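Beta-agarase D (Zobellia galactanivorans, PDB 4ASM) hydrolyses the beta-1,4-linkages of agarose at random internal positions, with retention of anomeric configuration, as a secreted family GH16 endo-beta-agarase. Local coordinates at residues D34-F48 with M80-W94. Sequence-based numbering, arbitrary orientation.
With CA (calcium ion), chain B.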
loop_
_atom_site.group_PDB
_atom_site.type_symbol
_atom_site.label_atom_id
_atom_site.label_comp_id
_atom_site.label_asym_id
_atom_site.label_seq_id
_atom_site.Cartn_x
_atom_site.Cartn_y
_atom_site.Cartn_z
ATOM N N ASP A 34 -14.109 -9.818 -8.008
ATOM C CA ASP A 34 -15.021 -8.676 -7.962
ATOM C C ASP A 34 -16.021 -8.682 -6.798
ATOM O O ASP A 34 -16.953 -7.859 -6.772
ATOM C CB ASP A 34 -15.673 -8.331 -9.330
ATOM C CG ASP A 34 -16.506 -9.454 -9.914
ATOM O OD1 ASP A 34 -16.615 -10.531 -9.283
ATOM O OD2 ASP A 34 -17.038 -9.232 -11.040
ATOM N N PHE A 35 -15.811 -9.587 -5.831
ATOM C CA PHE A 35 -16.438 -9.520 -4.497
ATOM C C PHE A 35 -17.965 -9.420 -4.502
ATOM O O PHE A 35 -18.535 -8.670 -3.717
ATOM C CB PHE A 35 -15.871 -8.330 -3.695
ATOM C CG PHE A 35 -14.392 -8.441 -3.395
ATOM C CD1 PHE A 35 -13.921 -9.495 -2.626
ATOM C CD2 PHE A 35 -13.479 -7.467 -3.832
ATOM C CE1 PHE A 35 -12.569 -9.610 -2.316
ATOM C CE2 PHE A 35 -12.120 -7.574 -3.515
ATOM C CZ PHE A 35 -11.666 -8.638 -2.770
ATOM N N ASN A 36 -18.627 -10.220 -5.341
ATOM C CA ASN A 36 -20.087 -10.086 -5.479
ATOM C C ASN A 36 -20.888 -11.177 -4.758
ATOM O O ASN A 36 -22.131 -11.208 -4.797
ATOM C CB ASN A 36 -20.451 -9.906 -6.950
ATOM C CG ASN A 36 -19.940 -8.574 -7.500
ATOM O OD1 ASN A 36 -19.744 -7.607 -6.734
ATOM N ND2 ASN A 36 -19.695 -8.518 -8.801
ATOM N N TYR A 37 -20.154 -11.995 -4.026
ATOM C CA TYR A 37 -20.678 -13.112 -3.269
ATOM C C TYR A 37 -20.846 -12.717 -1.808
ATOM O O TYR A 37 -20.560 -11.571 -1.419
ATOM C CB TYR A 37 -19.717 -14.302 -3.419
ATOM C CG TYR A 37 -18.262 -13.992 -3.074
ATOM C CD1 TYR A 37 -17.395 -13.454 -4.033
ATOM C CD2 TYR A 37 -17.769 -14.238 -1.797
ATOM C CE1 TYR A 37 -16.061 -13.168 -3.708
ATOM C CE2 TYR A 37 -16.459 -13.939 -1.465
ATOM C CZ TYR A 37 -15.616 -13.423 -2.431
ATOM O OH TYR A 37 -14.303 -13.145 -2.087
ATOM N N THR A 38 -21.318 -13.661 -0.998
ATOM C CA THR A 38 -21.452 -13.461 0.429
ATOM C C THR A 38 -20.367 -14.227 1.165
ATOM O O THR A 38 -20.158 -15.417 0.923
ATOM C CB THR A 38 -22.873 -13.877 0.924
ATOM O OG1 THR A 38 -23.841 -13.005 0.328
ATOM C CG2 THR A 38 -22.977 -13.785 2.448
ATOM N N PHE A 39 -19.631 -13.514 2.017
ATOM C CA PHE A 39 -18.776 -14.121 3.012
ATOM C C PHE A 39 -19.123 -13.434 4.325
ATOM O O PHE A 39 -18.848 -12.240 4.498
ATOM C CB PHE A 39 -17.287 -13.946 2.674
ATOM C CG PHE A 39 -16.371 -14.294 3.821
ATOM C CD1 PHE A 39 -16.422 -15.548 4.417
ATOM C CD2 PHE A 39 -15.467 -13.356 4.315
ATOM C CE1 PHE A 39 -15.603 -15.871 5.491
ATOM C CE2 PHE A 39 -14.648 -13.653 5.402
ATOM C CZ PHE A 39 -14.708 -14.927 5.991
ATOM N N ASN A 40 -19.771 -14.159 5.234
ATOM C CA ASN A 40 -20.111 -13.585 6.525
ATOM C C ASN A 40 -18.904 -13.621 7.457
ATOM O O ASN A 40 -18.145 -14.596 7.450
ATOM C CB ASN A 40 -21.327 -14.271 7.167
ATOM C CG ASN A 40 -22.632 -13.918 6.471
ATOM O OD1 ASN A 40 -23.148 -14.721 5.696
ATOM N ND2 ASN A 40 -23.164 -12.716 6.731
ATOM N N PRO A 41 -18.723 -12.559 8.257
ATOM C CA PRO A 41 -17.530 -12.477 9.077
ATOM C C PRO A 41 -17.508 -13.576 10.133
ATOM O O PRO A 41 -18.570 -14.005 10.616
ATOM C CB PRO A 41 -17.656 -11.097 9.753
ATOM C CG PRO A 41 -19.121 -10.779 9.710
ATOM C CD PRO A 41 -19.592 -11.377 8.438
ATOM N N THR A 42 -16.311 -14.023 10.484
ATOM C CA THR A 42 -16.114 -15.094 11.461
ATOM C C THR A 42 -14.814 -14.880 12.227
ATOM O O THR A 42 -13.841 -14.366 11.650
ATOM C CB THR A 42 -16.106 -16.493 10.767
ATOM O OG1 THR A 42 -15.793 -17.508 11.725
ATOM C CG2 THR A 42 -15.073 -16.542 9.639
ATOM N N ASN A 43 -14.795 -15.279 13.499
ATOM C CA ASN A 43 -13.588 -15.291 14.347
ATOM C C ASN A 43 -12.582 -16.354 13.905
ATOM O O ASN A 43 -11.420 -16.305 14.285
ATOM C CB ASN A 43 -13.943 -15.597 15.821
ATOM C CG ASN A 43 -14.620 -14.434 16.547
ATOM O OD1 ASN A 43 -14.258 -13.270 16.381
ATOM N ND2 ASN A 43 -15.597 -14.765 17.398
ATOM N N ASN A 44 -13.040 -17.351 13.146
ATOM C CA ASN A 44 -12.151 -18.416 12.715
ATOM C C ASN A 44 -11.273 -17.967 11.561
ATOM O O ASN A 44 -11.701 -17.149 10.740
ATOM C CB ASN A 44 -12.942 -19.657 12.315
ATOM C CG ASN A 44 -13.816 -20.167 13.438
ATOM O OD1 ASN A 44 -13.396 -20.202 14.596
ATOM N ND2 ASN A 44 -15.053 -20.520 13.109
ATOM N N VAL A 45 -10.063 -18.509 11.503
ATOM C CA VAL A 45 -9.204 -18.316 10.330
ATOM C C VAL A 45 -9.718 -19.231 9.235
ATOM O O VAL A 45 -9.706 -20.465 9.387
ATOM C CB VAL A 45 -7.734 -18.669 10.620
ATOM C CG1 VAL A 45 -6.896 -18.473 9.345
ATOM C CG2 VAL A 45 -7.213 -17.830 11.756
ATOM N N VAL A 46 -10.213 -18.631 8.160
ATOM C CA VAL A 46 -10.823 -19.380 7.069
ATOM C C VAL A 46 -10.424 -18.819 5.701
ATOM O O VAL A 46 -10.047 -17.638 5.566
ATOM C CB VAL A 46 -12.379 -19.381 7.163
ATOM C CG1 VAL A 46 -12.870 -20.000 8.466
ATOM C CG2 VAL A 46 -12.924 -17.958 7.003
ATOM N N ASP A 47 -10.535 -19.664 4.690
ATOM C CA ASP A 47 -10.438 -19.239 3.310
ATOM C C ASP A 47 -11.812 -18.754 2.879
ATOM O O ASP A 47 -12.842 -19.237 3.384
ATOM C CB ASP A 47 -10.058 -20.416 2.400
ATOM C CG ASP A 47 -8.651 -20.932 2.634
ATOM O OD1 ASP A 47 -7.778 -20.206 3.173
ATOM O OD2 ASP A 47 -8.400 -22.098 2.244
ATOM N N PHE A 48 -11.847 -17.841 1.919
ATOM C CA PHE A 48 -13.115 -17.393 1.352
ATOM C C PHE A 48 -12.996 -17.027 -0.117
ATOM O O PHE A 48 -11.902 -16.855 -0.646
ATOM C CB PHE A 48 -13.777 -16.273 2.185
ATOM C CG PHE A 48 -12.997 -14.974 2.251
ATOM C CD1 PHE A 48 -13.227 -13.984 1.312
ATOM C CD2 PHE A 48 -12.095 -14.721 3.285
ATOM C CE1 PHE A 48 -12.557 -12.741 1.363
ATOM C CE2 PHE A 48 -11.422 -13.485 3.343
ATOM C CZ PHE A 48 -11.656 -12.505 2.373
ATOM N N MET A 80 -7.878 -8.615 13.388
ATOM C CA MET A 80 -8.915 -9.500 13.898
ATOM C C MET A 80 -9.642 -10.197 12.754
ATOM O O MET A 80 -10.077 -9.563 11.781
ATOM C CB MET A 80 -9.913 -8.721 14.756
ATOM C CG MET A 80 -10.687 -9.633 15.700
ATOM S SD MET A 80 -11.713 -8.701 16.794
ATOM C CE MET A 80 -12.603 -10.033 17.536
ATOM N N GLN A 81 -9.786 -11.514 12.877
ATOM C CA GLN A 81 -10.388 -12.314 11.819
ATOM C C GLN A 81 -11.779 -11.819 11.454
ATOM O O GLN A 81 -12.136 -11.794 10.272
ATOM C CB GLN A 81 -10.448 -13.793 12.215
ATOM C CG GLN A 81 -9.226 -14.627 11.787
ATOM C CD GLN A 81 -7.916 -14.144 12.409
ATOM O OE1 GLN A 81 -7.600 -14.470 13.553
ATOM N NE2 GLN A 81 -7.159 -13.338 11.654
ATOM N N ASN A 82 -12.575 -11.438 12.461
ATOM C CA ASN A 82 -13.989 -11.139 12.189
ATOM C C ASN A 82 -14.259 -9.720 11.681
ATOM O O ASN A 82 -15.422 -9.315 11.568
ATOM C CB ASN A 82 -14.901 -11.493 13.381
ATOM C CG ASN A 82 -14.788 -10.512 14.515
ATOM O OD1 ASN A 82 -13.974 -9.575 14.484
ATOM N ND2 ASN A 82 -15.608 -10.708 15.538
ATOM N N HIS A 83 -13.187 -8.980 11.383
ATOM C CA HIS A 83 -13.308 -7.626 10.797
ATOM C C HIS A 83 -13.147 -7.639 9.272
ATOM O O HIS A 83 -12.667 -6.683 8.675
ATOM C CB HIS A 83 -12.310 -6.663 11.471
ATOM C CG HIS A 83 -12.767 -6.169 12.806
ATOM N ND1 HIS A 83 -13.386 -6.985 13.735
ATOM C CD2 HIS A 83 -12.771 -4.921 13.333
ATOM C CE1 HIS A 83 -13.712 -6.261 14.795
ATOM N NE2 HIS A 83 -13.348 -5.009 14.578
ATOM N N VAL A 84 -13.604 -8.727 8.653
ATOM C CA VAL A 84 -13.504 -8.973 7.219
ATOM C C VAL A 84 -14.812 -9.621 6.800
ATOM O O VAL A 84 -15.262 -10.566 7.439
ATOM C CB VAL A 84 -12.381 -10.007 6.916
ATOM C CG1 VAL A 84 -12.374 -10.369 5.435
ATOM C CG2 VAL A 84 -11.007 -9.489 7.369
ATOM N N ALA A 85 -15.432 -9.086 5.754
ATOM C CA ALA A 85 -16.626 -9.726 5.174
ATOM C C ALA A 85 -16.710 -9.384 3.690
ATOM O O ALA A 85 -16.056 -8.452 3.207
ATOM C CB ALA A 85 -17.874 -9.243 5.888
ATOM N N VAL A 86 -17.511 -10.150 2.952
ATOM C CA VAL A 86 -17.830 -9.775 1.581
ATOM C C VAL A 86 -19.345 -9.741 1.518
ATOM O O VAL A 86 -19.996 -10.712 1.902
ATOM C CB VAL A 86 -17.224 -10.746 0.533
ATOM C CG1 VAL A 86 -17.507 -10.284 -0.899
ATOM C CG2 VAL A 86 -15.718 -10.861 0.765
ATOM N N SER A 87 -19.891 -8.610 1.064
ATOM C CA SER A 87 -21.347 -8.435 0.937
ATOM C C SER A 87 -21.666 -7.150 0.215
ATOM O O SER A 87 -20.872 -6.206 0.224
ATOM C CB SER A 87 -22.059 -8.462 2.301
ATOM O OG SER A 87 -21.599 -7.410 3.122
ATOM N N GLY A 88 -22.817 -7.124 -0.464
ATOM C CA GLY A 88 -23.276 -5.891 -1.116
ATOM C C GLY A 88 -22.423 -5.498 -2.300
ATOM O O GLY A 88 -22.457 -4.351 -2.753
ATOM N N GLY A 89 -21.653 -6.455 -2.812
ATOM C CA GLY A 89 -20.778 -6.221 -3.955
ATOM C C GLY A 89 -19.357 -5.787 -3.598
ATOM O O GLY A 89 -18.555 -5.540 -4.479
ATOM N N ASN A 90 -19.062 -5.706 -2.309
ATOM C CA ASN A 90 -17.752 -5.217 -1.864
ATOM C C ASN A 90 -17.111 -6.139 -0.851
ATOM O O ASN A 90 -17.801 -6.716 -0.000
ATOM C CB ASN A 90 -17.881 -3.854 -1.156
ATOM C CG ASN A 90 -18.458 -2.764 -2.033
ATOM O OD1 ASN A 90 -17.855 -2.359 -3.030
ATOM N ND2 ASN A 90 -19.630 -2.249 -1.637
ATOM N N LEU A 91 -15.778 -6.214 -0.892
ATOM C CA LEU A 91 -15.028 -6.589 0.298
ATOM C C LEU A 91 -15.196 -5.469 1.340
ATOM O O LEU A 91 -15.045 -4.283 1.004
ATOM C CB LEU A 91 -13.547 -6.746 -0.064
ATOM C CG LEU A 91 -12.546 -6.946 1.073
ATOM C CD1 LEU A 91 -12.697 -8.320 1.774
ATOM C CD2 LEU A 91 -11.119 -6.724 0.571
ATOM N N ASN A 92 -15.490 -5.849 2.580
ATOM C CA ASN A 92 -15.596 -4.920 3.697
ATOM C C ASN A 92 -14.470 -5.265 4.665
ATOM O O ASN A 92 -14.362 -6.412 5.100
ATOM C CB ASN A 92 -16.925 -5.118 4.459
ATOM C CG ASN A 92 -18.161 -4.592 3.705
ATOM O OD1 ASN A 92 -18.878 -3.741 4.228
ATOM N ND2 ASN A 92 -18.431 -5.121 2.513
ATOM N N ILE A 93 -13.621 -4.286 4.985
ATOM C CA ILE A 93 -12.604 -4.462 6.031
ATOM C C ILE A 93 -12.707 -3.249 6.928
ATOM O O ILE A 93 -12.542 -2.126 6.461
ATOM C CB ILE A 93 -11.183 -4.599 5.433
ATOM C CG1 ILE A 93 -11.060 -5.956 4.750
ATOM C CG2 ILE A 93 -10.110 -4.524 6.538
ATOM C CD1 ILE A 93 -9.701 -6.216 4.097
ATOM N N TRP A 94 -12.989 -3.457 8.208
ATOM C CA TRP A 94 -13.247 -2.318 9.079
ATOM C C TRP A 94 -12.405 -2.314 10.331
ATOM O O TRP A 94 -11.626 -3.237 10.581
ATOM C CB TRP A 94 -14.738 -2.233 9.427
ATOM C CG TRP A 94 -15.296 -3.365 10.212
ATOM C CD1 TRP A 94 -15.481 -3.403 11.563
ATOM C CD2 TRP A 94 -15.789 -4.606 9.697
ATOM N NE1 TRP A 94 -16.070 -4.598 11.932
ATOM C CE2 TRP A 94 -16.262 -5.355 10.803
ATOM C CE3 TRP A 94 -15.886 -5.157 8.408
ATOM C CZ2 TRP A 94 -16.800 -6.635 10.663
ATOM C CZ3 TRP A 94 -16.420 -6.449 8.272
ATOM C CH2 TRP A 94 -16.876 -7.161 9.399
HETATM CA CA CA B . -18.063 -5.773 -6.774
HETATM O O HOH W 1 -20.811 -9.000 -2.148
HETATM O O HOH W 2 -14.179 -12.806 8.767
HETATM O O HOH W 3 -12.202 -12.500 15.201
HETATM O O HOH W 4 -8.770 -16.409 14.928
HETATM O O HOH W 5 -20.259 -4.770 -7.012
#
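Val-86 meets three aromatic side chains of 34-48 with its two methyls. CG1, anti to the backbone N (chi1 -177°), sits over one face of the Tyr-37 ring, 3.9 Å from its centroid, and also lies 3.8 Å from Phe-35 CB. CG2 touches Phe-48 CE1 at 3.7 Å. The Val-86 backbone is bonded too: Phe-39 N donates to Val-86 O (2.8 Å, 172° at the hydrogen) and Val-86 N returns a bond to Phe-39 O, an isolated antiparallel bridge of the hydrogen-bonded type. Strands 84-87 and 90-96 form a beta-hairpin of the GH16 catalytic domain, joined by a type I' turn at Ser-87 to Asn-90, and 34-48 runs along its first strand. Gly-89 O of the turn binds a calcium ion together with Asp-34 O and Asn-36 OD1, completed by Asp-9, Asp-354 and water. Phe-35 lays its ring flat on Leu-91, whose CB stands 3.5 Å from the ring centroid and 2° off the normal; an alanine here would probably leave a gap over Leu-91 CB where the ring face lay. Farther along, Gln-81 packs its CG 3.8 Å from Val-45 CG2, while one water links Gln-81 OE1 to Asn-43 O and the amide has a further polar partner in Asn-58.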